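Long-range contacts in NADP-dependent 2-hydroxyacid dehydrogenase (Rhizobium etli, PDB 4XCV), which probably catalyses the NADPH-dependent reduction of 2-oxoacids to 2-hydroxyacids, as in other D-2-hydroxyacid dehydrogenases, and binds NADPH between its two domains: residues A51-P56 and K68-G73; P90-V95 and Q311-R316; G255-V260 and N277-P282. One frame throughout, in Å; residues are numbered along the deposited sequence. Where two conformers were deposited one is given.

How the contacts relate
From the N terminus, contact 1 comes first: residues 51-56 and 68-73 close a short beta-alpha-beta unit in the five-stranded parallel sheet. Contact 2 opens next, at the edge strand 91-92 of the same sheet, and closes only near the C terminus, where 311-316 ties the C-terminal tail to that edge of the N-terminal sheet. Contacts 1 and 2 lie in series along the chain and touch in space, I70 O lying 2.8 Å from V92 N. Within the excursion between the halves of contact 2, contact 3 joins 255-260 to 277-282 in the coenzyme-binding domain, at the edge of the seven-stranded sheet, its centre about 29 Å from that of contact 2. Contacts 2 and 3 both reach the bound NADPH.

Contact 1: residues A51-P56 and K68-G73; sequences ALLWKP and KVIFSG
A chi1 of 173° sets L52 CG opposite its own amide nitrogen and carries CD1 over the neighbouring strand, where it meets F71 CB at 3.9 Å and also lies against the carbonyl oxygens of F71 and S72. F71 takes the other common setting, CG anti to the carbonyl carbon, and its ring edge lies near A51 O, while V69 CG1 packs over one face toward the rim. L52 and F71 share one face of the sheet, and helix 292-305 covers it, L293 and F294 resting on L52, V297 and Q300 on F71. On the other face are A51, I70, L53 and S72. There the CD1 branch of L53 reaches slantwise to I70 CG2 at 4.0 Å, and F61 of helix 60-63 packs on both side chains.

The backbones run in parallel register, their short axes 4.7 Å apart at closest and twisted by 38°. Four hydrogen bonds alternate between the strands: A51 N to V69 O, F71 N to A51 O at 2.7 Å and almost straight (179°), L53 N to F71 O, and G73 N to L53 O at 2.8 Å. In the last the donor sits above the carbonyl plane, where the second strand has ended and the chain turns at G73. W54 CD1 lies 4.1 Å from G73 C, and the indole also meets the rings of H79 and F14. S72 OG has its polar partners beyond the strands: H79 NE2 and the carbonyl oxygens of G74 and G76. Strand 50-54, helix 60-63 and strand 69-72 thus form a beta-alpha-beta crossover of the parallel, flavodoxin-like sheet that makes up the substrate-binding domain in D-2-hydroxyacid dehydrogenases.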
loop_
_atom_site.group_PDB
_atom_site.type_symbol
_atom_site.label_atom_id
_atom_site.label_comp_id
_atom_site.label_asym_id
_atom_site.label_seq_id
_atom_site.Cartn_x
_atom_site.Cartn_y
_atom_site.Cartn_z
ATOM N N ALA A 51 -25.707 13.378 -25.968
ATOM C CA ALA A 51 -24.591 14.317 -25.971
ATOM C C ALA A 51 -23.617 13.918 -24.883
ATOM O O ALA A 51 -24.021 13.744 -23.715
ATOM C CB ALA A 51 -25.062 15.720 -25.758
ATOM N N LEU A 52 -22.345 13.867 -25.227
ATOM C CA LEU A 52 -21.213 13.611 -24.331
ATOM C C LEU A 52 -20.493 14.942 -24.175
ATOM O O LEU A 52 -19.941 15.476 -25.155
ATOM C CB LEU A 52 -20.312 12.548 -24.952
ATOM C CG LEU A 52 -19.000 12.267 -24.264
ATOM C CD1 LEU A 52 -19.187 11.929 -22.792
ATOM C CD2 LEU A 52 -18.274 11.173 -25.019
ATOM N N LEU A 53 -20.526 15.492 -22.954
ATOM C CA LEU A 53 -20.155 16.864 -22.690
ATOM C C LEU A 53 -19.146 16.996 -21.565
ATOM O O LEU A 53 -19.269 16.370 -20.497
ATOM C CB LEU A 53 -21.448 17.624 -22.319
ATOM C CG LEU A 53 -22.622 17.587 -23.323
ATOM C CD1 LEU A 53 -23.762 18.476 -22.814
ATOM C CD2 LEU A 53 -22.200 18.024 -24.704
ATOM N N TRP A 54 -18.145 17.827 -21.791
ATOM C CA TRP A 54 -17.217 18.224 -20.733
ATOM C C TRP A 54 -16.899 19.682 -20.983
ATOM O O TRP A 54 -16.269 20.036 -21.999
ATOM C CB TRP A 54 -15.952 17.365 -20.671
ATOM C CG TRP A 54 -15.181 17.564 -19.373
ATOM C CD1 TRP A 54 -15.548 17.107 -18.127
ATOM C CD2 TRP A 54 -13.933 18.258 -19.186
ATOM N NE1 TRP A 54 -14.614 17.464 -17.199
ATOM C CE2 TRP A 54 -13.617 18.181 -17.806
ATOM C CE3 TRP A 54 -13.055 18.936 -20.040
ATOM C CZ2 TRP A 54 -12.450 18.740 -17.272
ATOM C CZ3 TRP A 54 -11.887 19.499 -19.499
ATOM C CH2 TRP A 54 -11.602 19.399 -18.129
ATOM N N LYS A 55 -17.385 20.514 -20.065
ATOM C CA LYS A 55 -17.276 21.974 -20.189
ATOM C C LYS A 55 -17.885 22.405 -21.538
ATOM O O LYS A 55 -17.197 23.041 -22.359
ATOM C CB LYS A 55 -15.823 22.436 -20.053
ATOM C CG LYS A 55 -15.182 22.092 -18.700
ATOM C CD LYS A 55 -13.911 22.892 -18.440
ATOM N N PRO A 56 -19.167 22.035 -21.774
ATOM C CA PRO A 56 -19.831 22.341 -23.042
ATOM C C PRO A 56 -20.064 23.825 -23.288
ATOM O O PRO A 56 -20.136 24.619 -22.348
ATOM C CB PRO A 56 -21.188 21.643 -22.900
ATOM C CG PRO A 56 -21.419 21.572 -21.419
ATOM C CD PRO A 56 -20.067 21.320 -20.851
ATOM N N LYS A 68 -32.128 13.329 -25.445
ATOM C CA LYS A 68 -32.712 12.382 -24.487
ATOM C C LYS A 68 -31.821 12.138 -23.268
ATOM O O LYS A 68 -32.360 11.864 -22.193
ATOM C CB LYS A 68 -33.000 11.061 -25.196
ATOM C CG LYS A 68 -33.950 11.216 -26.374
ATOM C CD LYS A 68 -34.303 9.855 -26.923
ATOM C CE LYS A 68 -35.425 9.877 -27.942
ATOM N NZ LYS A 68 -34.892 10.217 -29.272
ATOM N N VAL A 69 -30.494 12.140 -23.439
ATOM C CA VAL A 69 -29.574 11.823 -22.355
ATOM C C VAL A 69 -28.341 12.679 -22.542
ATOM O O VAL A 69 -27.839 12.828 -23.665
ATOM C CB VAL A 69 -29.141 10.329 -22.319
ATOM C CG1 VAL A 69 -28.351 10.075 -21.028
ATOM C CG2 VAL A 69 -30.348 9.395 -22.434
ATOM N N ILE A 70 -27.838 13.208 -21.429
ATOM C CA ILE A 70 -26.524 13.827 -21.373
ATOM C C ILE A 70 -25.541 12.912 -20.625
ATOM O O ILE A 70 -25.860 12.435 -19.521
ATOM C CB ILE A 70 -26.580 15.208 -20.665
ATOM C CG1 ILE A 70 -27.352 16.198 -21.533
ATOM C CG2 ILE A 70 -25.204 15.737 -20.310
ATOM C CD1 ILE A 70 -27.857 17.377 -20.763
ATOM N N PHE A 71 -24.367 12.717 -21.218
ATOM C CA PHE A 71 -23.290 11.981 -20.608
ATOM C C PHE A 71 -22.191 12.924 -20.235
ATOM O O PHE A 71 -21.666 13.663 -21.072
ATOM C CB PHE A 71 -22.769 10.891 -21.543
ATOM C CG PHE A 71 -23.786 9.836 -21.859
ATOM C CD1 PHE A 71 -23.914 8.758 -21.005
ATOM C CD2 PHE A 71 -24.624 9.922 -22.948
ATOM C CE1 PHE A 71 -24.847 7.767 -21.247
ATOM C CE2 PHE A 71 -25.558 8.926 -23.216
ATOM C CZ PHE A 71 -25.658 7.838 -22.363
ATOM N N SER A 72 -21.836 12.942 -18.951
ATOM C CA SER A 72 -20.651 13.671 -18.529
ATOM C C SER A 72 -19.394 13.023 -19.079
ATOM O O SER A 72 -19.252 11.804 -19.096
ATOM C CB SER A 72 -20.580 13.704 -16.992
ATOM O OG SER A 72 -19.452 14.487 -16.631
ATOM N N GLY A 73 -18.454 13.847 -19.535
ATOM C CA GLY A 73 -17.152 13.372 -19.936
ATOM C C GLY A 73 -16.190 13.123 -18.818
ATOM O O GLY A 73 -15.070 12.648 -19.025
#

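Contact 2: residues P90-V95 and Q311-R316; sequences PIVRFV and QFVIDR. With NDP (NADPH dihydro-nicotinamide-adenine-dinucleotide phosphate), chain B.
V92 faces V313 in a single backbone bridge, flanked by two hydrogen bonds: R93 N to F312 O and I314 N to I91 O, each 2.9 Å long and close to straight. Water 1 extends the link, accepting from I91 N and donating to I314 O.

The F312 ring lies broadside to V95, whose CB stands 3.8 Å from the ring centroid and 10° off the normal, a CH-pi contact over the face; Q311 CB backs the opposite face. Farther along, I91 CB meets I314 CG1 at 3.8 Å, and I91 CD1 touches the bent chain of R316, whose NH1 is bonded to P87 O. Strand 91-92 is an outermost strand of the five-stranded sheet; the chain crosses back to this first domain at helix 292-305, which packs on the sheet, and 311-316 then runs along its edge.

R93 leads from this edge into the coenzyme pocket. In the conformer described, with CG between backbone N and carbonyl carbon (chi1 72°) and the chain extended from CG to NE, CG passes F312 CB and CD passes I314 CG2 before NH2 bonds NADPH O2N at 2.6 Å. NH1 makes a weak bond to the same oxygen and hydrogen-bonds A75 O. One guanidinium face looks onto NADPH O2A, while V95 CG2 sits 3.4 Å above the centre of the other.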
loop_
_atom_site.group_PDB
_atom_site.type_symbol
_atom_site.label_atom_id
_atom_site.label_comp_id
_atom_site.label_asym_id
_atom_site.label_seq_id
_atom_site.Cartn_x
_atom_site.Cartn_y
_atom_site.Cartn_z
ATOM N N PRO A 90 -32.019 12.894 -18.105
ATOM C CA PRO A 90 -30.996 12.271 -17.253
ATOM C C PRO A 90 -29.597 12.724 -17.617
ATOM O O PRO A 90 -29.265 12.882 -18.792
ATOM C CB PRO A 90 -31.153 10.776 -17.535
ATOM C CG PRO A 90 -32.565 10.625 -17.982
ATOM C CD PRO A 90 -32.907 11.883 -18.725
ATOM N N ILE A 91 -28.789 12.944 -16.581
ATOM C CA ILE A 91 -27.379 13.190 -16.739
ATOM C C ILE A 91 -26.638 12.033 -16.111
ATOM O O ILE A 91 -26.840 11.728 -14.924
ATOM C CB ILE A 91 -26.974 14.485 -16.031
ATOM C CG1 ILE A 91 -27.711 15.680 -16.662
ATOM C CG2 ILE A 91 -25.464 14.663 -16.118
ATOM C CD1 ILE A 91 -27.739 16.896 -15.811
ATOM N N VAL A 92 -25.829 11.368 -16.897
ATOM C CA VAL A 92 -25.111 10.150 -16.513
ATOM C C VAL A 92 -23.658 10.496 -16.255
ATOM O O VAL A 92 -22.993 11.054 -17.132
ATOM C CB VAL A 92 -25.224 9.073 -17.641
ATOM C CG1 VAL A 92 -24.380 7.840 -17.373
ATOM C CG2 VAL A 92 -26.652 8.673 -17.839
ATOM N N ARG A 93 -23.141 10.170 -15.072
ATOM C CA ARG A 93 -21.731 10.433 -14.817
ATOM C C ARG A 93 -20.857 9.301 -15.278
ATOM O O ARG A 93 -21.301 8.187 -15.492
ATOM C CB ARG A 93 -21.482 10.806 -13.367
ATOM C CG ARG A 93 -21.615 9.659 -12.465
ATOM C CD ARG A 93 -21.573 10.184 -11.026
ATOM N NE ARG A 93 -21.284 9.134 -10.138
ATOM C CZ ARG A 93 -20.064 8.868 -9.671
ATOM N NH1 ARG A 93 -18.970 9.592 -9.976
ATOM N NH2 ARG A 93 -19.951 7.850 -8.894
ATOM N N PHE A 94 -19.610 9.635 -15.557
ATOM C CA PHE A 94 -18.680 8.705 -16.058
ATOM C C PHE A 94 -18.134 7.961 -14.890
ATOM O O PHE A 94 -17.397 8.539 -14.088
ATOM C CB PHE A 94 -17.587 9.416 -16.839
ATOM C CG PHE A 94 -16.489 8.513 -17.297
ATOM C CD1 PHE A 94 -16.691 7.150 -17.589
ATOM C CD2 PHE A 94 -15.232 9.038 -17.501
ATOM C CE1 PHE A 94 -15.674 6.345 -17.970
ATOM C CE2 PHE A 94 -14.212 8.223 -17.974
ATOM C CZ PHE A 94 -14.444 6.879 -18.197
ATOM N N VAL A 95 -18.547 6.712 -14.731
ATOM C CA VAL A 95 -18.025 5.821 -13.764
ATOM C C VAL A 95 -17.278 4.753 -14.518
ATOM O O VAL A 95 -17.850 3.845 -15.173
ATOM C CB VAL A 95 -19.105 5.224 -12.818
ATOM C CG1 VAL A 95 -18.507 4.177 -11.904
ATOM C CG2 VAL A 95 -19.713 6.330 -11.991
ATOM N N GLN A 311 -27.686 3.761 -15.804
ATOM C CA GLN A 311 -26.952 3.682 -14.538
ATOM C C GLN A 311 -26.182 4.986 -14.287
ATOM O O GLN A 311 -25.883 5.735 -15.202
ATOM C CB GLN A 311 -26.005 2.487 -14.589
ATOM C CG GLN A 311 -26.734 1.170 -14.728
ATOM C CD GLN A 311 -25.864 0.002 -15.034
ATOM O OE1 GLN A 311 -24.912 0.085 -15.804
ATOM N NE2 GLN A 311 -26.224 -1.143 -14.444
ATOM N N PHE A 312 -25.819 5.234 -13.042
ATOM C CA PHE A 312 -24.954 6.357 -12.676
ATOM C C PHE A 312 -25.602 7.706 -12.992
ATOM O O PHE A 312 -24.902 8.674 -13.334
ATOM C CB PHE A 312 -23.555 6.241 -13.320
ATOM C CG PHE A 312 -22.972 4.872 -13.246
ATOM C CD1 PHE A 312 -22.672 4.291 -12.014
ATOM C CD2 PHE A 312 -22.794 4.133 -14.389
ATOM C CE1 PHE A 312 -22.153 3.011 -11.970
ATOM C CE2 PHE A 312 -22.259 2.866 -14.346
ATOM C CZ PHE A 312 -21.972 2.300 -13.142
ATOM N N VAL A 313 -26.911 7.771 -12.872
ATOM C CA VAL A 313 -27.650 8.996 -13.100
ATOM C C VAL A 313 -27.502 9.886 -11.891
ATOM O O VAL A 313 -27.651 9.418 -10.745
ATOM C CB VAL A 313 -29.124 8.736 -13.401
ATOM C CG1 VAL A 313 -29.905 10.031 -13.590
ATOM C CG2 VAL A 313 -29.287 7.821 -14.615
ATOM N N ILE A 314 -27.181 11.127 -12.123
ATOM C CA ILE A 314 -27.032 12.007 -10.995
ATOM C C ILE A 314 -28.365 12.484 -10.460
ATOM O O ILE A 314 -29.395 12.601 -11.142
ATOM C CB ILE A 314 -26.092 13.125 -11.302
ATOM C CG1 ILE A 314 -26.708 14.043 -12.305
ATOM C CG2 ILE A 314 -24.710 12.570 -11.749
ATOM C CD1 ILE A 314 -27.249 15.286 -11.699
ATOM N N ASP A 315 -28.300 12.821 -9.187
ATOM C CA ASP A 315 -29.445 13.306 -8.434
ATOM C C ASP A 315 -29.409 14.816 -8.533
ATOM O O ASP A 315 -28.611 15.486 -7.885
ATOM C CB ASP A 315 -29.270 12.826 -6.976
ATOM C CG ASP A 315 -30.382 13.248 -6.033
ATOM O OD1 ASP A 315 -31.099 14.225 -6.286
ATOM O OD2 ASP A 315 -30.478 12.573 -4.976
ATOM N N ARG A 316 -30.256 15.362 -9.401
ATOM C CA ARG A 316 -30.204 16.790 -9.669
ATOM C C ARG A 316 -30.420 17.656 -8.437
ATOM O O ARG A 316 -29.708 18.621 -8.220
ATOM C CB ARG A 316 -31.253 17.213 -10.731
ATOM C CG ARG A 316 -30.921 16.805 -12.141
ATOM C CD ARG A 316 -29.830 17.695 -12.737
ATOM N NE ARG A 316 -30.281 18.996 -13.253
ATOM C CZ ARG A 316 -30.900 19.205 -14.425
ATOM N NH1 ARG A 316 -31.227 18.191 -15.233
ATOM N NH2 ARG A 316 -31.238 20.452 -14.769
HETATM P PA NDP B . -20.436 8.788 -5.543
HETATM O O1A NDP B . -20.603 7.326 -5.820
HETATM O O2A NDP B . -21.440 9.791 -6.072
HETATM O O5B NDP B . -20.322 8.942 -3.954
HETATM C C5B NDP B . -20.303 10.253 -3.381
HETATM C C4B NDP B . -20.273 10.081 -1.881
HETATM O O4B NDP B . -20.121 11.373 -1.299
HETATM C C3B NDP B . -21.549 9.474 -1.348
HETATM O O3B NDP B . -21.259 8.590 -0.247
HETATM C C2B NDP B . -22.276 10.705 -0.876
HETATM O O2B NDP B . -23.229 10.486 0.200
HETATM C C1B NDP B . -21.119 11.546 -0.339
HETATM N N9A NDP B . -21.451 12.966 -0.203
HETATM C C8A NDP B . -21.818 13.778 -1.214
HETATM N N7A NDP B . -22.151 15.002 -0.701
HETATM C C5A NDP B . -22.018 14.901 0.656
HETATM C C6A NDP B . -22.275 15.769 1.716
HETATM N N6A NDP B . -22.672 17.025 1.506
HETATM N N1A NDP B . -22.060 15.324 2.959
HETATM C C2A NDP B . -21.626 14.064 3.181
HETATM N N3A NDP B . -21.370 13.166 2.214
HETATM C C4A NDP B . -21.576 13.635 0.964
HETATM O O3 NDP B . -18.994 9.286 -6.050
HETATM P PN NDP B . -17.651 8.438 -6.302
HETATM O O1N NDP B . -17.371 7.677 -5.049
HETATM O O2N NDP B . -17.744 7.658 -7.525
HETATM O O5D NDP B . -16.614 9.599 -6.556
HETATM C C5D NDP B . -16.412 10.630 -5.578
HETATM C C4D NDP B . -15.693 11.784 -6.287
HETATM O O4D NDP B . -14.352 11.418 -6.580
HETATM C C3D NDP B . -16.252 12.174 -7.627
HETATM O O3D NDP B . -17.372 13.066 -7.491
HETATM C C2D NDP B . -15.075 12.820 -8.339
HETATM O O2D NDP B . -15.128 14.255 -8.151
HETATM C C1D NDP B . -13.874 12.311 -7.596
HETATM N N1N NDP B . -12.906 11.549 -8.390
HETATM C C2N NDP B . -11.577 11.885 -8.376
HETATM C C3N NDP B . -10.680 11.264 -9.176
HETATM C C7N NDP B . -9.273 11.567 -9.151
HETATM O O7N NDP B . -8.605 11.220 -10.154
HETATM N N7N NDP B . -8.667 12.151 -8.133
HETATM C C4N NDP B . -11.112 10.141 -10.036
HETATM C C5N NDP B . -12.532 9.853 -9.938
HETATM C C6N NDP B . -13.390 10.519 -9.198
HETATM P P2B NDP B . -24.473 9.470 -0.026
HETATM O O1X NDP B . -25.363 9.691 1.153
HETATM O O2X NDP B . -25.100 9.878 -1.349
HETATM O O3X NDP B . -23.905 8.115 -0.140
HETATM O O HOH W 1 -30.048 13.318 -13.861
#

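Contact 3: residues G255-V260 and N277-P282. With NDP (NADPH dihydro-nicotinamide-adenine-dinucleotide phosphate), chain B.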
loop_
_atom_site.group_PDB
_atom_site.type_symbol
_atom_site.label_atom_id
_atom_site.label_comp_id
_atom_site.label_asym_id
_atom_site.label_seq_id
_atom_site.Cartn_x
_atom_site.Cartn_y
_atom_site.Cartn_z
ATOM N N GLY A 255 0.806 15.509 8.409
ATOM C CA GLY A 255 1.160 15.396 7.017
ATOM C C GLY A 255 -0.107 15.341 6.187
ATOM O O GLY A 255 -1.238 15.501 6.680
ATOM N N ALA A 256 0.109 15.134 4.899
ATOM C CA ALA A 256 -1.006 15.099 3.942
ATOM C C ALA A 256 -0.606 14.336 2.713
ATOM O O ALA A 256 0.563 14.198 2.388
ATOM C CB ALA A 256 -1.454 16.510 3.566
ATOM N N SER A 257 -1.612 13.849 1.988
ATOM C CA SER A 257 -1.432 13.352 0.633
ATOM C C SER A 257 -2.519 13.942 -0.216
ATOM O O SER A 257 -3.707 13.830 0.107
ATOM C CB SER A 257 -1.539 11.829 0.555
ATOM O OG SER A 257 -0.476 11.226 1.272
ATOM N N LEU A 258 -2.126 14.557 -1.338
ATOM C CA LEU A 258 -3.061 15.269 -2.183
ATOM C C LEU A 258 -2.897 14.910 -3.628
ATOM O O LEU A 258 -1.789 14.993 -4.151
ATOM C CB LEU A 258 -2.843 16.781 -2.020
ATOM C CG LEU A 258 -2.954 17.338 -0.599
ATOM C CD1 LEU A 258 -2.438 18.763 -0.501
ATOM C CD2 LEU A 258 -4.364 17.287 -0.038
ATOM N N ASP A 259 -3.989 14.515 -4.278
ATOM C CA ASP A 259 -3.997 14.302 -5.717
ATOM C C ASP A 259 -4.714 15.405 -6.468
ATOM O O ASP A 259 -4.654 15.453 -7.713
ATOM C CB ASP A 259 -4.742 13.000 -6.062
ATOM C CG ASP A 259 -4.597 12.598 -7.501
ATOM O OD1 ASP A 259 -3.462 12.394 -7.999
ATOM O OD2 ASP A 259 -5.631 12.410 -8.185
ATOM N N VAL A 260 -5.416 16.267 -5.739
ATOM C CA VAL A 260 -6.260 17.310 -6.330
ATOM C C VAL A 260 -6.010 18.625 -5.650
ATOM O O VAL A 260 -5.668 18.636 -4.491
ATOM C CB VAL A 260 -7.760 16.900 -6.269
ATOM C CG1 VAL A 260 -8.006 15.674 -7.113
ATOM C CG2 VAL A 260 -8.196 16.644 -4.827
ATOM N N ASN A 277 6.429 15.860 5.058
ATOM C CA ASN A 277 5.351 14.862 5.255
ATOM C C ASN A 277 4.136 15.101 4.346
ATOM O O ASN A 277 3.032 14.666 4.688
ATOM C CB ASN A 277 4.848 14.811 6.724
ATOM C CG ASN A 277 5.924 14.445 7.714
ATOM O OD1 ASN A 277 6.179 15.149 8.690
ATOM N ND2 ASN A 277 6.520 13.320 7.488
ATOM N N VAL A 278 4.326 15.795 3.238
ATOM C CA VAL A 278 3.258 16.032 2.276
ATOM C C VAL A 278 3.644 15.353 0.979
ATOM O O VAL A 278 4.751 15.558 0.471
ATOM C CB VAL A 278 2.991 17.510 2.072
ATOM C CG1 VAL A 278 2.020 17.706 0.926
ATOM C CG2 VAL A 278 2.440 18.084 3.360
ATOM N N PHE A 279 2.748 14.520 0.448
ATOM C CA PHE A 279 2.903 13.803 -0.797
ATOM C C PHE A 279 1.937 14.378 -1.796
ATOM O O PHE A 279 0.745 14.516 -1.533
ATOM C CB PHE A 279 2.598 12.304 -0.601
ATOM C CG PHE A 279 3.518 11.611 0.342
ATOM C CD1 PHE A 279 3.266 11.625 1.684
ATOM C CD2 PHE A 279 4.617 10.902 -0.104
ATOM C CE1 PHE A 279 4.116 10.978 2.562
ATOM C CE2 PHE A 279 5.458 10.213 0.779
ATOM C CZ PHE A 279 5.196 10.258 2.113
ATOM N N ILE A 280 2.487 14.739 -2.969
ATOM C CA ILE A 280 1.684 15.330 -4.058
ATOM C C ILE A 280 1.715 14.388 -5.223
ATOM O O ILE A 280 2.765 13.950 -5.666
ATOM C CB ILE A 280 2.266 16.652 -4.511
ATOM C CG1 ILE A 280 1.884 17.702 -3.491
ATOM C CG2 ILE A 280 1.769 17.039 -5.902
ATOM C CD1 ILE A 280 2.599 18.998 -3.727
ATOM N N THR A 281 0.538 14.082 -5.758
ATOM C CA THR A 281 0.443 13.467 -7.077
ATOM C C THR A 281 -0.358 14.418 -7.948
ATOM O O THR A 281 -1.308 15.101 -7.499
ATOM C CB THR A 281 -0.122 12.027 -7.083
ATOM O OG1 THR A 281 -1.376 12.011 -6.406
ATOM C CG2 THR A 281 0.785 11.069 -6.441
ATOM N N PRO A 282 -0.006 14.513 -9.245
ATOM C CA PRO A 282 -0.537 15.588 -10.100
ATOM C C PRO A 282 -1.857 15.157 -10.755
ATOM O O PRO A 282 -1.976 15.093 -11.969
ATOM C CB PRO A 282 0.586 15.773 -11.150
ATOM C CG PRO A 282 1.113 14.350 -11.286
ATOM C CD PRO A 282 1.132 13.819 -9.888
HETATM P PA NDP B . -20.436 8.788 -5.543
HETATM O O1A NDP B . -20.603 7.326 -5.820
HETATM O O2A NDP B . -21.440 9.791 -6.072
HETATM O O5B NDP B . -20.322 8.942 -3.954
HETATM C C5B NDP B . -20.303 10.253 -3.381
HETATM C C4B NDP B . -20.273 10.081 -1.881
HETATM O O4B NDP B . -20.121 11.373 -1.299
HETATM C C3B NDP B . -21.549 9.474 -1.348
HETATM O O3B NDP B . -21.259 8.590 -0.247
HETATM C C2B NDP B . -22.276 10.705 -0.876
HETATM O O2B NDP B . -23.229 10.486 0.200
HETATM C C1B NDP B . -21.119 11.546 -0.339
HETATM N N9A NDP B . -21.451 12.966 -0.203
HETATM C C8A NDP B . -21.818 13.778 -1.214
HETATM N N7A NDP B . -22.151 15.002 -0.701
HETATM C C5A NDP B . -22.018 14.901 0.656
HETATM C C6A NDP B . -22.275 15.769 1.716
HETATM N N6A NDP B . -22.672 17.025 1.506
HETATM N N1A NDP B . -22.060 15.324 2.959
HETATM C C2A NDP B . -21.626 14.064 3.181
HETATM N N3A NDP B . -21.370 13.166 2.214
HETATM C C4A NDP B . -21.576 13.635 0.964
HETATM O O3 NDP B . -18.994 9.286 -6.050
HETATM P PN NDP B . -17.651 8.438 -6.302
HETATM O O1N NDP B . -17.371 7.677 -5.049
HETATM O O2N NDP B . -17.744 7.658 -7.525
HETATM O O5D NDP B . -16.614 9.599 -6.556
HETATM C C5D NDP B . -16.412 10.630 -5.578
HETATM C C4D NDP B . -15.693 11.784 -6.287
HETATM O O4D NDP B . -14.352 11.418 -6.580
HETATM C C3D NDP B . -16.252 12.174 -7.627
HETATM O O3D NDP B . -17.372 13.066 -7.491
HETATM C C2D NDP B . -15.075 12.820 -8.339
HETATM O O2D NDP B . -15.128 14.255 -8.151
HETATM C C1D NDP B . -13.874 12.311 -7.596
HETATM N N1N NDP B . -12.906 11.549 -8.390
HETATM C C2N NDP B . -11.577 11.885 -8.376
HETATM C C3N NDP B . -10.680 11.264 -9.176
HETATM C C7N NDP B . -9.273 11.567 -9.151
HETATM O O7N NDP B . -8.605 11.220 -10.154
HETATM N N7N NDP B . -8.667 12.151 -8.133
HETATM C C4N NDP B . -11.112 10.141 -10.036
HETATM C C5N NDP B . -12.532 9.853 -9.938
HETATM C C6N NDP B . -13.390 10.519 -9.198
HETATM P P2B NDP B . -24.473 9.470 -0.026
HETATM O O1X NDP B . -25.363 9.691 1.153
HETATM O O2X NDP B . -25.100 9.878 -1.349
HETATM O O3X NDP B . -23.905 8.115 -0.140
#
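D259 OD1 accepts from T281 OG1 at 2.7 Å, on its anti side and 17° out of the carboxylate plane, while D259 OD2 accepts from the nicotinamide amide N7N of NADPH at 3.0 Å and 171°. CG lies anti to the backbone N (chi1 -171°), turning the acid toward T281, whose OG1 sits between its own backbone N and carbonyl carbon. D284 N also donates to OD1. With an alanine here the carboxamide N7N would probably lose this acceptor, and T281 OG1 and D284 N their shared carboxylate mate, setting the amide and the hydroxyl freer to turn.

Behind the acid, strands 255-258 and 278-280 run nearly parallel, with T281 N to L258 O (3.0 Å), L258 N to F279 O, F279 N to A256 O and A256 N to N277 O closing the ladder. Strand 278-280 is the outermost, within this chain, of the seven-stranded Rossmann-type sheet of the coenzyme-binding domain, and 255-258 lies beside it, placing D259 just past the C-terminal end of its strand, where such folds bind the dinucleotide.

S257 OG lies 3.8 Å from F279 CB and is hydrogen-bonded to Q110 and H114; H114 also meets the F279 ring edge-to-face. On the other face A256 CB touches V278 CG2 at 4.2 Å. Beyond the outer strand, Q125 of the second subunit hydrogen-bonds V278 O and I280 N.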